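Local structure of motility protein B (Helicobacter pylori, 3CYQ) at residues A[18-23]-A[70-75]. The protein probably forms, together with MotA, the stator of the flagellar motor and may fasten the torque-generating machinery to the cell wall through this periplasmic domain. Residues are numbered along the deposited sequence; the frame is centred on the assembly and turned at random.
Sequences DMMLYI and MKVLIQ
Ile23 and Met20 of helix 17-32 meet Val72 and Leu73 of helix 58-75 in a buried, apolar helix-helix contact. The axes of 18-23 and 70-75 come within 10.1 Å and cross at -60°. The contact is made mainly by side chains, with the Ile23 carbonyl oxygen joining in, and the interface is small, 234 Å² summed over both sides.

Val72 points at the other helix and sits at the middle of the contact. Its CG1 lies anti to the backbone N (chi1 177°), which carries this methyl between Met20 and Ile23. Ile23 CG2 meets Val72 CG1 at 3.5 Å, and the two side chains cross at about a right angle. CG2 and, more loosely, CD1 of Ile23 both meet the valine from the same side.

Met20 does not aim at the partner helix from its CB. The bend at chi2 (-72°) brings SD against the two Val72 methyls, and the bend at chi3 places CE. Met20 SD is 3.7 Å from Val72 CG1 and 3.9 Å from Val72 CG2. Its CE stays close to CG1 and also comes near OE1 of the Gln75 side-chain amide, a loose contact at the exposed border. Tyr76 also touches Met20.

Leu73 reaches in with one methyl. Leu73 CD2 packs on Ile23 CG2 at 3.6 Å and also against the Ile23 carbonyl oxygen. The same leucine continues onto Ile26, Ala27 and Ile30 further along helix 17-32 and touches Leu83 of strand 83-87. Ile23 also contacts Phe5 and Ile15. On another side of helix 58-75, Ile74 packs on Tyr67 of the second subunit.

This is hydrophobic core packing between two helices beside the mixed sheet, as expected of the OmpA-like fold in the periplasmic part of MotB.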
loop_
_atom_site.group_PDB
_atom_site.type_symbol
_atom_site.label_atom_id
_atom_site.label_comp_id
_atom_site.label_asym_id
_atom_site.label_seq_id
_atom_site.Cartn_x
_atom_site.Cartn_y
_atom_site.Cartn_z
ATOM N N ASP A 18 -11.484 2.145 -19.636
ATOM C CA ASP A 18 -12.127 0.840 -19.446
ATOM C C ASP A 18 -11.759 0.173 -18.159
ATOM O O ASP A 18 -12.607 -0.307 -17.431
ATOM C CB ASP A 18 -11.762 -0.084 -20.600
ATOM C CG ASP A 18 -12.408 0.354 -21.892
ATOM O OD1 ASP A 18 -13.399 1.124 -21.830
ATOM O OD2 ASP A 18 -11.915 -0.067 -22.953
ATOM N N MET A 19 -10.478 0.169 -17.851
ATOM C CA MET A 19 -10.048 -0.413 -16.599
ATOM C C MET A 19 -10.532 0.428 -15.416
ATOM O O MET A 19 -10.908 -0.122 -14.386
ATOM C CB MET A 19 -8.537 -0.601 -16.584
ATOM C CG MET A 19 -8.157 -1.600 -15.498
ATOM S SD MET A 19 -6.401 -1.726 -15.180
ATOM C CE MET A 19 -5.982 -2.762 -16.602
ATOM N N MET A 20 -10.518 1.753 -15.544
ATOM C CA MET A 20 -11.085 2.597 -14.504
ATOM C C MET A 20 -12.519 2.169 -14.152
ATOM O O MET A 20 -12.879 2.114 -12.963
ATOM C CB MET A 20 -11.095 4.063 -14.922
ATOM C CG MET A 20 -9.765 4.759 -14.849
ATOM S SD MET A 20 -9.260 5.043 -13.156
ATOM C CE MET A 20 -10.297 6.372 -12.523
ATOM N N LEU A 21 -13.302 1.884 -15.196
ATOM C CA LEU A 21 -14.704 1.483 -15.059
ATOM C C LEU A 21 -14.817 0.151 -14.343
ATOM O O LEU A 21 -15.655 -0.017 -13.454
ATOM C CB LEU A 21 -15.397 1.449 -16.417
ATOM C CG LEU A 21 -16.188 2.720 -16.717
ATOM C CD1 LEU A 21 -15.386 3.981 -16.389
ATOM C CD2 LEU A 21 -16.678 2.726 -18.179
ATOM N N TYR A 22 -13.942 -0.781 -14.708
ATOM C CA TYR A 22 -13.913 -2.078 -14.058
ATOM C C TYR A 22 -13.467 -1.962 -12.582
ATOM O O TYR A 22 -14.084 -2.563 -11.696
ATOM C CB TYR A 22 -13.064 -3.041 -14.890
ATOM C CG TYR A 22 -13.075 -4.496 -14.453
ATOM C CD1 TYR A 22 -14.144 -5.032 -13.737
ATOM C CD2 TYR A 22 -12.010 -5.342 -14.765
ATOM C CE1 TYR A 22 -14.139 -6.333 -13.333
ATOM C CE2 TYR A 22 -12.006 -6.678 -14.350
ATOM C CZ TYR A 22 -13.084 -7.154 -13.644
ATOM O OH TYR A 22 -13.148 -8.454 -13.225
ATOM N N ILE A 23 -12.433 -1.180 -12.298
ATOM C CA ILE A 23 -12.010 -0.944 -10.903
ATOM C C ILE A 23 -13.141 -0.354 -10.023
ATOM O O ILE A 23 -13.228 -0.641 -8.824
ATOM C CB ILE A 23 -10.728 -0.076 -10.828
ATOM C CG1 ILE A 23 -9.535 -0.750 -11.510
ATOM C CG2 ILE A 23 -10.308 0.191 -9.399
ATOM C CD1 ILE A 23 -8.462 0.225 -11.944
ATOM N N MET A 70 -4.874 -0.231 -6.478
ATOM C CA MET A 70 -5.274 -0.044 -5.089
ATOM C C MET A 70 -5.594 1.435 -4.833
ATOM O O MET A 70 -6.499 1.758 -4.104
ATOM C CB MET A 70 -4.159 -0.542 -4.169
ATOM C CG MET A 70 -4.488 -0.328 -2.692
ATOM S SD MET A 70 -3.216 -0.724 -1.522
ATOM C CE MET A 70 -2.066 0.606 -1.695
ATOM N N LYS A 71 -4.842 2.321 -5.466
ATOM C CA LYS A 71 -5.056 3.745 -5.369
ATOM C C LYS A 71 -6.331 4.163 -6.079
ATOM O O LYS A 71 -7.058 5.052 -5.618
ATOM C CB LYS A 71 -3.783 4.422 -5.883
ATOM C CG LYS A 71 -3.707 5.903 -5.873
ATOM C CD LYS A 71 -2.256 6.381 -5.743
ATOM C CE LYS A 71 -1.456 6.305 -7.003
ATOM N NZ LYS A 71 -1.366 7.634 -7.686
ATOM N N VAL A 72 -6.668 3.515 -7.188
ATOM C CA VAL A 72 -7.969 3.812 -7.791
ATOM C C VAL A 72 -9.115 3.310 -6.876
ATOM O O VAL A 72 -10.119 3.988 -6.706
ATOM C CB VAL A 72 -8.090 3.334 -9.253
ATOM C CG1 VAL A 72 -9.512 3.614 -9.772
ATOM C CG2 VAL A 72 -7.035 4.008 -10.149
ATOM N N LEU A 73 -8.960 2.138 -6.275
ATOM C CA LEU A 73 -9.956 1.628 -5.324
ATOM C C LEU A 73 -10.181 2.625 -4.166
ATOM O O LEU A 73 -11.306 2.910 -3.760
ATOM C CB LEU A 73 -9.528 0.245 -4.799
ATOM C CG LEU A 73 -9.577 -0.925 -5.792
ATOM C CD1 LEU A 73 -8.819 -2.174 -5.267
ATOM C CD2 LEU A 73 -11.045 -1.257 -6.198
ATOM N N ILE A 74 -9.091 3.165 -3.631
ATOM C CA ILE A 74 -9.173 4.136 -2.554
ATOM C C ILE A 74 -9.923 5.381 -3.051
ATOM O O ILE A 74 -10.721 5.960 -2.339
ATOM C CB ILE A 74 -7.760 4.449 -2.026
ATOM C CG1 ILE A 74 -7.282 3.267 -1.205
ATOM C CG2 ILE A 74 -7.727 5.701 -1.164
ATOM C CD1 ILE A 74 -5.845 3.358 -0.786
ATOM N N GLN A 75 -9.700 5.759 -4.297
ATOM C CA GLN A 75 -10.364 6.916 -4.882
ATOM C C GLN A 75 -11.883 6.736 -4.985
ATOM O O GLN A 75 -12.645 7.708 -4.884
ATOM C CB GLN A 75 -9.787 7.123 -6.271
ATOM C CG GLN A 75 -9.907 8.486 -6.820
ATOM C CD GLN A 75 -9.513 8.496 -8.287
ATOM O OE1 GLN A 75 -8.839 7.581 -8.772
ATOM N NE2 GLN A 75 -9.945 9.530 -9.007
#